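Local coordinates for lipoprotein (Mycoplasma mycoides subsp. capri, PDB 7ADK) that is a mycoplasma lipoprotein that probably acts as a serine-type peptidase of the PA clan, presumably at the cell surface, at residues 670-673 with 674-678; 273-276 with 277-281. One frame throughout, in Å; residues are numbered along the deposited sequence.

Contact 1. Residues 670-673 with 674-678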
loop_
_atom_site.group_PDB
_atom_site.type_symbol
_atom_site.label_atom_id
_atom_site.label_comp_id
_atom_site.label_asym_id
_atom_site.label_seq_id
_atom_site.Cartn_x
_atom_site.Cartn_y
_atom_site.Cartn_z
ATOM N N TYR B 670 14.968 -0.926 1.253
ATOM C CA TYR B 670 13.602 -1.379 1.520
ATOM C C TYR B 670 13.300 -1.540 3.026
ATOM O O TYR B 670 12.142 -1.634 3.434
ATOM C CB TYR B 670 13.363 -2.686 0.747
ATOM C CG TYR B 670 14.154 -3.896 1.202
ATOM C CD1 TYR B 670 13.744 -4.593 2.351
ATOM C CD2 TYR B 670 15.264 -4.345 0.469
ATOM C CE1 TYR B 670 14.458 -5.719 2.783
ATOM C CE2 TYR B 670 15.976 -5.482 0.891
ATOM C CZ TYR B 670 15.577 -6.166 2.055
ATOM O OH TYR B 670 16.263 -7.254 2.491
ATOM N N LYS B 671 14.334 -1.561 3.870
ATOM C CA LYS B 671 14.277 -1.716 5.327
ATOM C C LYS B 671 13.731 -0.501 6.066
ATOM O O LYS B 671 13.339 -0.641 7.216
ATOM C CB LYS B 671 15.681 -2.075 5.837
ATOM C CG LYS B 671 16.102 -3.466 5.341
ATOM C CD LYS B 671 17.536 -3.825 5.723
ATOM C CE LYS B 671 17.870 -5.223 5.193
ATOM N NZ LYS B 671 19.312 -5.523 5.279
ATOM N N PHE B 672 13.653 0.670 5.442
ATOM C CA PHE B 672 13.193 1.905 6.084
ATOM C C PHE B 672 11.667 2.043 6.224
ATOM O O PHE B 672 11.223 2.940 6.932
ATOM C CB PHE B 672 13.743 3.103 5.295
ATOM C CG PHE B 672 15.242 3.368 5.314
ATOM C CD1 PHE B 672 16.099 2.770 6.254
ATOM C CD2 PHE B 672 15.771 4.283 4.386
ATOM C CE1 PHE B 672 17.471 3.058 6.238
ATOM C CE2 PHE B 672 17.147 4.562 4.360
ATOM C CZ PHE B 672 17.998 3.939 5.280
ATOM N N TYR B 673 10.846 1.195 5.590
ATOM C CA TYR B 673 9.478 1.550 5.178
ATOM C C TYR B 673 8.543 2.167 6.233
ATOM O O TYR B 673 8.041 3.270 6.032
ATOM C CB TYR B 673 8.808 0.350 4.495
ATOM C CG TYR B 673 7.431 0.677 3.934
ATOM C CD1 TYR B 673 7.299 1.739 3.028
ATOM C CD2 TYR B 673 6.281 -0.025 4.343
ATOM C CE1 TYR B 673 6.039 2.124 2.560
ATOM C CE2 TYR B 673 5.011 0.365 3.873
ATOM C CZ TYR B 673 4.888 1.444 2.977
ATOM O OH TYR B 673 3.684 1.807 2.466
ATOM N N ASN B 674 8.304 1.487 7.350
ATOM C CA ASN B 674 7.473 1.979 8.460
ATOM C C ASN B 674 8.310 2.217 9.732
ATOM O O ASN B 674 7.801 2.167 10.851
ATOM C CB ASN B 674 6.278 1.013 8.651
ATOM C CG ASN B 674 5.019 1.442 7.925
ATOM O OD1 ASN B 674 4.667 2.604 7.854
ATOM N ND2 ASN B 674 4.244 0.510 7.429
ATOM N N LYS B 675 9.625 2.417 9.577
ATOM C CA LYS B 675 10.609 2.257 10.654
ATOM C C LYS B 675 11.305 3.557 11.078
ATOM O O LYS B 675 11.889 3.604 12.154
ATOM C CB LYS B 675 11.606 1.164 10.238
ATOM C CG LYS B 675 11.007 -0.208 9.889
ATOM C CD LYS B 675 10.386 -0.917 11.098
ATOM C CE LYS B 675 10.025 -2.363 10.747
ATOM N NZ LYS B 675 9.606 -3.138 11.932
ATOM N N LEU B 676 11.234 4.614 10.267
ATOM C CA LEU B 676 11.868 5.927 10.497
ATOM C C LEU B 676 11.022 6.895 11.354
ATOM O O LEU B 676 11.460 8.011 11.603
ATOM C CB LEU B 676 12.222 6.546 9.121
ATOM C CG LEU B 676 13.638 6.251 8.599
ATOM C CD1 LEU B 676 14.008 4.776 8.635
ATOM C CD2 LEU B 676 13.766 6.739 7.164
ATOM N N ILE B 677 9.828 6.505 11.812
ATOM C CA ILE B 677 8.899 7.402 12.522
ATOM C C ILE B 677 9.487 7.840 13.883
ATOM O O ILE B 677 9.627 7.045 14.811
ATOM C CB ILE B 677 7.496 6.751 12.687
ATOM C CG1 ILE B 677 6.937 6.020 11.442
ATOM C CG2 ILE B 677 6.484 7.805 13.170
ATOM C CD1 ILE B 677 6.727 6.861 10.186
ATOM N N ASN B 678 9.805 9.126 14.022
ATOM C CA ASN B 678 10.320 9.752 15.248
ATOM C C ASN B 678 9.218 10.086 16.279
ATOM O O ASN B 678 9.003 11.246 16.637
ATOM C CB ASN B 678 11.231 10.940 14.883
ATOM C CG ASN B 678 10.617 11.904 13.890
ATOM O OD1 ASN B 678 10.704 11.723 12.697
ATOM N ND2 ASN B 678 9.986 12.943 14.324
#
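F672 and K675 close a type I beta turn, with Y673 and N674 at its corners, in the long loop between helices 651-655 and 688-691. The evidence is threefold: the CA atoms of F672 and K675 are 5.3 Å apart; Y673 has helical backbone angles and N674 sits at phi -114°, psi 23°, together near type I; and K675 N donates to F672 O over 3.1 Å. This hydrogen bond is nearly straight at the proton (162°), yet the donor stands above the carbonyl plane. One step further on, L676 folds back over the turn, and its two methyls meet the root of the F672 side chain: L676 CD1 lies 3.7 Å from F672 CB, and the two apolar side chains pass each other at a slant. K675 leans its CG on K671 O at 3.6 Å before a bend at chi2 carries its chain away; the ammonium of K671 is engaged by E258 in a salt bridge. At the corners Y673 and N674 run alongside, ring and amide planes inclined to each other. Y673 is anchored at its far end by a hydrogen bond from its OH to D270, while the amide of N674 brings ND2 to 3.6 Å from Y673 CE2.

Contact 2. Residues 273-276 with 277-281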
loop_
_atom_site.group_PDB
_atom_site.type_symbol
_atom_site.label_atom_id
_atom_site.label_comp_id
_atom_site.label_asym_id
_atom_site.label_seq_id
_atom_site.Cartn_x
_atom_site.Cartn_y
_atom_site.Cartn_z
ATOM N N GLY B 273 14.073 9.748 3.979
ATOM C CA GLY B 273 15.264 9.538 4.806
ATOM C C GLY B 273 15.807 10.795 5.507
ATOM O O GLY B 273 16.078 10.741 6.701
ATOM N N ARG B 274 15.987 11.909 4.785
ATOM C CA ARG B 274 16.739 13.108 5.218
ATOM C C ARG B 274 16.317 14.381 4.483
ATOM O O ARG B 274 15.659 14.308 3.453
ATOM C CB ARG B 274 18.269 12.889 5.096
ATOM C CG ARG B 274 18.813 12.865 3.656
ATOM C CD ARG B 274 20.315 13.112 3.590
ATOM N NE ARG B 274 20.840 13.147 2.208
ATOM C CZ ARG B 274 22.100 13.347 1.854
ATOM N NH1 ARG B 274 22.452 13.459 0.614
ATOM N NH2 ARG B 274 23.077 13.414 2.694
ATOM N N ASN B 275 16.749 15.539 4.971
ATOM C CA ASN B 275 16.303 16.847 4.481
ATOM C C ASN B 275 16.699 17.134 3.022
ATOM O O ASN B 275 15.943 17.712 2.255
ATOM C CB ASN B 275 16.831 17.910 5.453
ATOM C CG ASN B 275 16.052 19.203 5.347
ATOM O OD1 ASN B 275 16.148 19.956 4.394
ATOM N ND2 ASN B 275 15.263 19.521 6.340
ATOM N N GLU B 276 17.870 16.684 2.593
ATOM C CA GLU B 276 18.324 16.865 1.207
ATOM C C GLU B 276 17.526 16.005 0.213
ATOM O O GLU B 276 17.584 16.228 -0.987
ATOM C CB GLU B 276 19.829 16.612 1.067
ATOM C CG GLU B 276 20.736 17.224 2.146
ATOM C CD GLU B 276 20.454 18.698 2.517
ATOM O OE1 GLU B 276 20.149 19.541 1.646
ATOM O OE2 GLU B 276 20.563 19.037 3.714
ATOM N N LYS B 277 16.755 15.019 0.703
ATOM C CA LYS B 277 15.837 14.194 -0.101
ATOM C C LYS B 277 14.443 14.796 -0.139
ATOM O O LYS B 277 13.832 14.840 -1.188
ATOM C CB LYS B 277 15.735 12.763 0.440
ATOM C CG LYS B 277 17.062 12.022 0.520
ATOM C CD LYS B 277 16.957 10.578 1.056
ATOM C CE LYS B 277 16.733 9.488 -0.004
ATOM N NZ LYS B 277 18.004 8.979 -0.589
ATOM N N ALA B 278 13.908 15.280 0.964
ATOM C CA ALA B 278 12.632 15.978 0.997
ATOM C C ALA B 278 12.643 16.957 2.157
ATOM O O ALA B 278 13.330 16.738 3.137
ATOM C CB ALA B 278 11.504 14.973 1.110
ATOM N N LYS B 279 11.865 18.028 2.030
ATOM C CA LYS B 279 12.134 19.336 2.654
ATOM C C LYS B 279 13.258 20.079 1.882
ATOM O O LYS B 279 13.400 21.289 2.044
ATOM C CB LYS B 279 12.281 19.223 4.187
ATOM C CG LYS B 279 12.087 20.522 4.989
ATOM C CD LYS B 279 10.638 21.019 5.039
ATOM C CE LYS B 279 10.518 22.216 5.977
ATOM N NZ LYS B 279 9.113 22.565 6.275
ATOM N N THR B 280 13.912 19.393 0.924
ATOM C CA THR B 280 14.668 19.962 -0.194
ATOM C C THR B 280 14.249 19.415 -1.569
ATOM O O THR B 280 13.875 20.213 -2.406
ATOM C CB THR B 280 16.177 19.821 0.010
ATOM O OG1 THR B 280 16.550 20.330 1.269
ATOM C CG2 THR B 280 16.955 20.587 -1.046
ATOM N N VAL B 281 14.315 18.110 -1.858
ATOM C CA VAL B 281 14.277 17.613 -3.266
ATOM C C VAL B 281 12.926 17.113 -3.781
ATOM O O VAL B 281 12.463 17.569 -4.819
ATOM C CB VAL B 281 15.411 16.597 -3.517
ATOM C CG1 VAL B 281 15.247 15.741 -4.771
ATOM C CG2 VAL B 281 16.732 17.360 -3.600
#
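Two successive amides grip R274 O, and the first of them, K277 N, reaches it at 3.0 Å from above the carbonyl plane. That bond closes a type I beta turn, since N275 is helical in its backbone angles and E276 has phi -70°, psi -14°. The K277 side chain crosses that of R274 at about a right angle, CG of K277 on CG of R274 at 3.7 Å. Bends at chi3 and chi4 then carry the ammonium off to the carbonyl of N667. A278 N is the second donor, 3.2 Å from R274 O; it lies in the carbonyl plane and its bond is the straighter of the two. K279 has a positive phi (76°), which turns the chain back over N275, and its CG packs 3.6 Å from N275 ND2. T280 comes next: its OG1 donates to N275 O at 2.9 Å and lies 3.2 Å from N275 OD1. V281 ends the walk with its CG2 against the E276 carbonyl. The turn is thus closed locally, through R274 O and N275 O, whereas the charged ends are held by other loops. K591, outside both segments, bonds T280 OG1 and pairs with the E276 carboxylate, which probably keeps these two side chains alongside each other.

From the N terminus, contact 2 comes first, coiling 273-281 into a compact turn on the way to strand 289-293 of an antiparallel sheet. Contact 1 follows almost 400 residues later, between two helices. Each closes only a short local loop, and they lie in series, neither nesting nor crossing. In space, however, their centres are about 15 Å apart, and L676 CD2 touches G273 CA at 4.0 Å. The outside partners already named for Y673 and K277 each lie just ahead of the other contact in sequence. The loop leading into strand 289-293 is thus tied to the loop between helices 651-655 and 688-691.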